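Local coordinates for protein 4-alpha-glucanotransferase (Aquifex aeolicus, PDB 1TZ7) that belongs to the 4-alpha-glucanotransferase family of enzymes, also called amylomaltase or D-enzyme, and is built round a parallel eight-stranded beta/alpha barrel, at residues F425-R430 with I442-I447; L461-E466 with W479-K484. One frame throughout, in Å; residues are numbered along the deposited sequence.

Interaction 1: F425-R430 with I442-I447; sequences FEYLGR and IRLVLI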
loop_
_atom_site.group_PDB
_atom_site.type_symbol
_atom_site.label_atom_id
_atom_site.label_comp_id
_atom_site.label_asym_id
_atom_site.label_seq_id
_atom_site.Cartn_x
_atom_site.Cartn_y
_atom_site.Cartn_z
ATOM N N PHE A 425 -27.835 -3.763 16.122
ATOM C CA PHE A 425 -29.156 -3.147 16.210
ATOM C C PHE A 425 -29.350 -2.449 17.555
ATOM O O PHE A 425 -29.929 -1.372 17.623
ATOM C CB PHE A 425 -30.262 -4.201 16.030
ATOM C CG PHE A 425 -30.298 -4.839 14.650
ATOM C CD1 PHE A 425 -30.838 -6.115 14.479
ATOM C CD2 PHE A 425 -29.805 -4.168 13.529
ATOM C CE1 PHE A 425 -30.879 -6.710 13.223
ATOM C CE2 PHE A 425 -29.849 -4.766 12.268
ATOM C CZ PHE A 425 -30.387 -6.035 12.120
ATOM N N GLU A 426 -28.867 -3.080 18.624
ATOM C CA GLU A 426 -29.022 -2.532 19.971
ATOM C C GLU A 426 -28.151 -1.281 20.156
ATOM O O GLU A 426 -28.507 -0.374 20.907
ATOM C CB GLU A 426 -28.664 -3.589 21.020
ATOM C CG GLU A 426 -29.781 -4.587 21.281
ATOM C CD GLU A 426 -29.369 -5.704 22.223
ATOM O OE1 GLU A 426 -30.262 -6.437 22.703
ATOM O OE2 GLU A 426 -28.160 -5.852 22.483
ATOM N N TYR A 427 -27.019 -1.237 19.465
ATOM C CA TYR A 427 -26.143 -0.071 19.526
ATOM C C TYR A 427 -26.800 1.130 18.839
ATOM O O TYR A 427 -26.685 2.264 19.311
ATOM C CB TYR A 427 -24.792 -0.370 18.883
ATOM C CG TYR A 427 -23.692 0.576 19.336
ATOM C CD1 TYR A 427 -23.258 1.610 18.519
ATOM C CD2 TYR A 427 -23.102 0.435 20.589
ATOM C CE1 TYR A 427 -22.253 2.485 18.932
ATOM C CE2 TYR A 427 -22.099 1.300 21.013
ATOM C CZ TYR A 427 -21.681 2.327 20.176
ATOM O OH TYR A 427 -20.688 3.188 20.585
ATOM N N LEU A 428 -27.498 0.867 17.728
ATOM C CA LEU A 428 -28.204 1.917 16.977
ATOM C C LEU A 428 -29.529 2.257 17.622
ATOM O O LEU A 428 -30.073 3.333 17.404
ATOM C CB LEU A 428 -28.430 1.469 15.521
ATOM C CG LEU A 428 -27.121 1.391 14.733
ATOM C CD1 LEU A 428 -27.192 0.602 13.454
ATOM C CD2 LEU A 428 -26.401 2.711 14.589
ATOM N N GLY A 429 -30.047 1.331 18.423
ATOM C CA GLY A 429 -31.325 1.511 19.070
ATOM C C GLY A 429 -32.491 1.057 18.214
ATOM O O GLY A 429 -33.642 1.239 18.589
ATOM N N ARG A 430 -32.197 0.466 17.061
ATOM C CA ARG A 430 -33.249 -0.052 16.186
ATOM C C ARG A 430 -32.718 -1.077 15.190
ATOM O O ARG A 430 -31.519 -1.121 14.896
ATOM C CB ARG A 430 -33.925 1.095 15.433
ATOM C CG ARG A 430 -32.980 1.908 14.550
ATOM C CD ARG A 430 -33.461 3.326 14.281
ATOM N NE ARG A 430 -33.210 3.746 12.902
ATOM C CZ ARG A 430 -32.064 4.273 12.467
ATOM N NH1 ARG A 430 -31.940 4.623 11.192
ATOM N NH2 ARG A 430 -31.040 4.451 13.301
ATOM N N ILE A 442 -21.320 4.567 8.640
ATOM C CA ILE A 442 -20.579 5.760 8.254
ATOM C C ILE A 442 -20.810 6.872 9.285
ATOM O O ILE A 442 -19.870 7.513 9.727
ATOM C CB ILE A 442 -20.993 6.229 6.842
ATOM C CG1 ILE A 442 -20.345 5.332 5.775
ATOM C CG2 ILE A 442 -20.579 7.687 6.613
ATOM C CD1 ILE A 442 -21.021 5.406 4.414
ATOM N N ARG A 443 -22.070 7.079 9.664
ATOM C CA ARG A 443 -22.415 8.077 10.687
ATOM C C ARG A 443 -21.692 7.806 12.007
ATOM O O ARG A 443 -21.195 8.725 12.639
ATOM C CB ARG A 443 -23.916 8.099 10.929
ATOM C CG ARG A 443 -24.710 8.805 9.848
ATOM C CD ARG A 443 -26.203 8.822 10.104
ATOM N NE ARG A 443 -26.954 9.323 8.956
ATOM C CZ ARG A 443 -27.296 10.599 8.774
ATOM N NH1 ARG A 443 -26.957 11.521 9.667
ATOM N NH2 ARG A 443 -27.984 10.953 7.694
ATOM N N LEU A 444 -21.642 6.533 12.413
ATOM C CA LEU A 444 -20.984 6.139 13.670
ATOM C C LEU A 444 -19.477 6.454 13.624
ATOM O O LEU A 444 -18.894 6.916 14.607
ATOM C CB LEU A 444 -21.191 4.636 13.931
ATOM C CG LEU A 444 -22.165 4.192 15.049
ATOM C CD1 LEU A 444 -23.118 5.277 15.469
ATOM C CD2 LEU A 444 -22.924 2.960 14.617
ATOM N N VAL A 445 -18.862 6.195 12.484
ATOM C CA VAL A 445 -17.455 6.483 12.305
ATOM C C VAL A 445 -17.209 8.016 12.320
ATOM O O VAL A 445 -16.265 8.493 12.945
ATOM C CB VAL A 445 -16.926 5.862 10.988
ATOM C CG1 VAL A 445 -15.567 6.441 10.618
ATOM C CG2 VAL A 445 -16.846 4.350 11.118
ATOM N N LEU A 446 -18.077 8.764 11.642
ATOM C CA LEU A 446 -17.915 10.211 11.517
ATOM C C LEU A 446 -18.175 10.941 12.840
ATOM O O LEU A 446 -17.530 11.943 13.133
ATOM C CB LEU A 446 -18.850 10.770 10.431
ATOM C CG LEU A 446 -18.596 10.311 8.988
ATOM C CD1 LEU A 446 -19.656 10.890 8.054
ATOM C CD2 LEU A 446 -17.224 10.693 8.524
ATOM N N ILE A 447 -19.125 10.437 13.631
ATOM C CA ILE A 447 -19.501 11.082 14.896
ATOM C C ILE A 447 -18.447 10.848 15.989
ATOM O O ILE A 447 -18.425 11.551 16.995
ATOM C CB ILE A 447 -20.896 10.577 15.388
ATOM C CG1 ILE A 447 -21.476 11.545 16.430
ATOM C CG2 ILE A 447 -20.782 9.185 15.989
ATOM C CD1 ILE A 447 -22.920 11.303 16.751
#

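Interaction 2: L461-E466 with W479-K484; sequences LNLGNE and WRWRIK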
loop_
_atom_site.group_PDB
_atom_site.type_symbol
_atom_site.label_atom_id
_atom_site.label_comp_id
_atom_site.label_asym_id
_atom_site.label_seq_id
_atom_site.Cartn_x
_atom_site.Cartn_y
_atom_site.Cartn_z
ATOM N N LEU A 461 -20.241 3.480 -1.930
ATOM C CA LEU A 461 -21.041 3.073 -3.085
ATOM C C LEU A 461 -22.039 1.970 -2.726
ATOM O O LEU A 461 -22.793 1.497 -3.584
ATOM C CB LEU A 461 -20.121 2.597 -4.217
ATOM C CG LEU A 461 -19.154 3.664 -4.765
ATOM C CD1 LEU A 461 -18.200 3.063 -5.784
ATOM C CD2 LEU A 461 -19.924 4.823 -5.376
ATOM N N ASN A 462 -22.038 1.560 -1.458
ATOM C CA ASN A 462 -22.999 0.562 -0.962
ATOM C C ASN A 462 -22.894 -0.778 -1.723
ATOM O O ASN A 462 -23.902 -1.339 -2.166
ATOM C CB ASN A 462 -24.437 1.118 -1.042
ATOM C CG ASN A 462 -25.344 0.566 0.053
ATOM O OD1 ASN A 462 -24.878 -0.050 1.013
ATOM N ND2 ASN A 462 -26.643 0.789 -0.091
ATOM N N LEU A 463 -21.665 -1.281 -1.855
ATOM C CA LEU A 463 -21.401 -2.507 -2.614
ATOM C C LEU A 463 -21.170 -3.686 -1.678
ATOM O O LEU A 463 -20.777 -3.506 -0.525
ATOM C CB LEU A 463 -20.178 -2.315 -3.515
ATOM C CG LEU A 463 -20.294 -1.218 -4.576
ATOM C CD1 LEU A 463 -18.968 -1.045 -5.297
ATOM C CD2 LEU A 463 -21.419 -1.536 -5.576
ATOM N N GLY A 464 -21.409 -4.892 -2.186
ATOM C CA GLY A 464 -21.370 -6.098 -1.366
ATOM C C GLY A 464 -20.061 -6.870 -1.490
ATOM O O GLY A 464 -19.016 -6.297 -1.803
ATOM N N ASN A 465 -20.131 -8.175 -1.242
ATOM C CA ASN A 465 -18.947 -9.041 -1.215
ATOM C C ASN A 465 -18.235 -9.124 -2.568
ATOM O O ASN A 465 -17.045 -9.421 -2.629
ATOM C CB ASN A 465 -19.343 -10.457 -0.768
ATOM C CG ASN A 465 -19.730 -10.519 0.696
ATOM O OD1 ASN A 465 -20.842 -10.928 1.042
ATOM N ND2 ASN A 465 -18.817 -10.116 1.563
ATOM N N GLU A 466 -18.976 -8.871 -3.645
ATOM C CA GLU A 466 -18.414 -8.912 -4.995
ATOM C C GLU A 466 -17.333 -7.831 -5.207
ATOM O O GLU A 466 -16.473 -7.971 -6.073
ATOM C CB GLU A 466 -19.536 -8.769 -6.052
ATOM C CG GLU A 466 -19.950 -7.323 -6.370
ATOM C CD GLU A 466 -20.918 -6.734 -5.348
ATOM O OE1 GLU A 466 -21.382 -5.592 -5.560
ATOM O OE2 GLU A 466 -21.215 -7.406 -4.341
ATOM N N TRP A 479 -7.296 -7.769 -5.652
ATOM C CA TRP A 479 -6.764 -6.483 -6.117
ATOM C C TRP A 479 -7.351 -6.067 -7.453
ATOM O O TRP A 479 -6.780 -5.228 -8.159
ATOM C CB TRP A 479 -5.232 -6.526 -6.203
ATOM C CG TRP A 479 -4.598 -7.252 -5.066
ATOM C CD1 TRP A 479 -3.994 -8.470 -5.110
ATOM C CD2 TRP A 479 -4.511 -6.812 -3.713
ATOM N NE1 TRP A 479 -3.531 -8.817 -3.863
ATOM C CE2 TRP A 479 -3.839 -7.817 -2.985
ATOM C CE3 TRP A 479 -4.936 -5.664 -3.030
ATOM C CZ2 TRP A 479 -3.578 -7.709 -1.617
ATOM C CZ3 TRP A 479 -4.675 -5.559 -1.673
ATOM C CH2 TRP A 479 -4.001 -6.577 -0.982
ATOM N N ARG A 480 -8.499 -6.637 -7.797
ATOM C CA ARG A 480 -9.059 -6.467 -9.117
ATOM C C ARG A 480 -10.230 -5.461 -9.151
ATOM O O ARG A 480 -10.583 -4.972 -10.215
ATOM C CB ARG A 480 -9.505 -7.825 -9.680
ATOM C CG ARG A 480 -8.350 -8.879 -9.740
ATOM C CD ARG A 480 -8.581 -10.033 -10.719
ATOM N NE ARG A 480 -8.056 -9.741 -11.997
ATOM C CZ ARG A 480 -7.080 -10.372 -12.664
ATOM N NH1 ARG A 480 -6.838 -9.930 -13.860
ATOM N NH2 ARG A 480 -6.309 -11.347 -12.156
ATOM N N TRP A 481 -10.823 -5.155 -7.995
ATOM C CA TRP A 481 -12.042 -4.334 -7.986
ATOM C C TRP A 481 -11.781 -2.946 -8.530
ATOM O O TRP A 481 -10.791 -2.312 -8.183
ATOM C CB TRP A 481 -12.641 -4.205 -6.589
ATOM C CG TRP A 481 -13.841 -3.282 -6.596
ATOM C CD1 TRP A 481 -15.094 -3.570 -7.064
ATOM C CD2 TRP A 481 -13.885 -1.919 -6.157
ATOM N NE1 TRP A 481 -15.917 -2.475 -6.926
ATOM C CE2 TRP A 481 -15.201 -1.449 -6.371
ATOM C CE3 TRP A 481 -12.946 -1.042 -5.590
ATOM C CZ2 TRP A 481 -15.597 -0.151 -6.041
ATOM C CZ3 TRP A 481 -13.346 0.241 -5.266
ATOM C CH2 TRP A 481 -14.659 0.674 -5.495
ATOM N N ARG A 482 -12.690 -2.472 -9.376
ATOM C CA ARG A 482 -12.655 -1.097 -9.862
ATOM C C ARG A 482 -14.028 -0.457 -9.762
ATOM O O ARG A 482 -15.056 -1.141 -9.829
ATOM C CB ARG A 482 -12.186 -1.058 -11.322
ATOM C CG ARG A 482 -10.797 -1.623 -11.551
ATOM C CD ARG A 482 -10.023 -0.919 -12.657
ATOM N NE ARG A 482 -10.624 -1.130 -13.972
ATOM C CZ ARG A 482 -10.589 -0.245 -14.968
ATOM N NH1 ARG A 482 -11.163 -0.532 -16.122
ATOM N NH2 ARG A 482 -9.982 0.930 -14.809
ATOM N N ILE A 483 -14.041 0.857 -9.608
ATOM C CA ILE A 483 -15.251 1.645 -9.781
ATOM C C ILE A 483 -15.787 1.457 -11.190
ATOM O O ILE A 483 -15.039 1.581 -12.163
ATOM C CB ILE A 483 -14.946 3.153 -9.526
ATOM C CG1 ILE A 483 -14.536 3.375 -8.067
ATOM C CG2 ILE A 483 -16.153 4.010 -9.870
ATOM C CD1 ILE A 483 -13.761 4.681 -7.837
ATOM N N LYS A 484 -17.087 1.155 -11.293
ATOM C CA LYS A 484 -17.752 0.976 -12.591
ATOM C C LYS A 484 -18.892 1.996 -12.796
ATOM O O LYS A 484 -19.479 2.069 -13.876
ATOM C CB LYS A 484 -18.325 -0.446 -12.705
ATOM C CG LYS A 484 -17.281 -1.552 -12.650
ATOM C CD LYS A 484 -17.938 -2.929 -12.481
ATOM C CE LYS A 484 -17.021 -3.906 -11.755
ATOM N NZ LYS A 484 -16.869 -3.571 -10.308
#

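Interaction 1: F425-R430 with I442-I447
Leu444 reaches out from helix 437-447 to the end of helix 418-428, where Leu428 and Tyr427 receive it; both helices lie in the connection between strands 397-400 and 452-456 of the beta/alpha barrel. CD2 of Leu444 makes the closest approach to both partners. Leu428 meets it with CD2, 3.5 Å from Leu444 CD2; this is tighter than usual for two methyl carbons, but both Leu444 torsions are modelled far from staggered, so the closeness is doubtful. The backbone of Leu428 does not aim its CB at the other helix; the CD2 branch turns that way, CG lying beside the backbone N and anti to the carbonyl carbon (chi1 -69°). The two leucine side chains cross obliquely. Tyr427 instead starts toward Leu444 and turns a ring edge to it, the methyl sitting near the ring plane and not over a face. At the far end of the ring the phenol OH is hydrogen-bonded to His391 ND1, while Pro390 touches both Tyr427 and Leu444, and Ile377 also packs on Leu444. A bound (4S)-2-methyl-2,4-pentanediol, probably from the crystallisation liquor, comes within about 4 Å of the Leu444 side chain. Directly after Leu428, Gly429 leaves the helix with a positive phi. The backbones stay well apart, Leu428 CA being 9.0 Å from Leu444 CA, and at the ring edge Tyr427 CD1 lies 4.1 Å from Leu444 CD2.

Interaction 2: L461-E466 with W479-K484
Trp481 sends its indole across to Leu461 and Leu463, bringing together two parts of the long irregular connection between helix 457-460 and helix 491-500, beyond the last strand of the barrel. Its CB points toward 461-466, and CG continues outward, anti to the backbone N (chi1 176°), which carries the ring system into the contact. Along the ring, Trp481 NE1 comes first, 3.7 Å from Leu463 CD1. The fusion carbon, Trp481 CE2, follows at 3.9 Å from Leu463 CD1. Trp481 CZ2 is closer still, 3.6 Å from Leu463 CD1. This methyl approaches obliquely, while the leucine and tryptophan side chains as a whole stand at about a right angle. CZ2 has a second neighbour near the ring plane, Leu461 CD1, 4.1 Å from Trp481 CZ2. At the tip, CH2 of Trp481 lies 4.3 Å from Leu461 CD1. Over one face, offset toward the rim, Ile483 N lies 4.0 Å above the Trp481 ring plane. The same Leu461 methyl also reaches Ile483, its CD1 being 4.3 Å from Ile483 CG1. Met457, Gln458 and Ala467 add further packing on Trp481, and Ser32 OG is hydrogen-bonded to Trp481 O. Just after Leu461, Asn462 takes a positive phi in the Schellman motif that ends the preceding helix. Leucine methyls meet indole and an isoleucine without any polar bond between the segments, and three of the four touching residues are buried, which implies that dispersion and exclusion of water hold the two parts of the loop together.

From the N terminus the chain has completed seven barrel strands, ending with 397-400, before interaction 1 forms. That contact closes over residues 431-441, a short link including the start of helix 437-447, and pairs two helices on the outside of the barrel. The chain then runs through strand 452-456 and helix 457-460 into interaction 2, which closes over 467-478, a loop without alpha helix or strand. The two closures follow in series, neither nested nor crossed, with centres about 23 Å apart and nearest atoms about 7 Å apart. Interaction 1 thus belongs to the approach to the eighth strand, interaction 2 to the irregular exit that leads to helix 491-500.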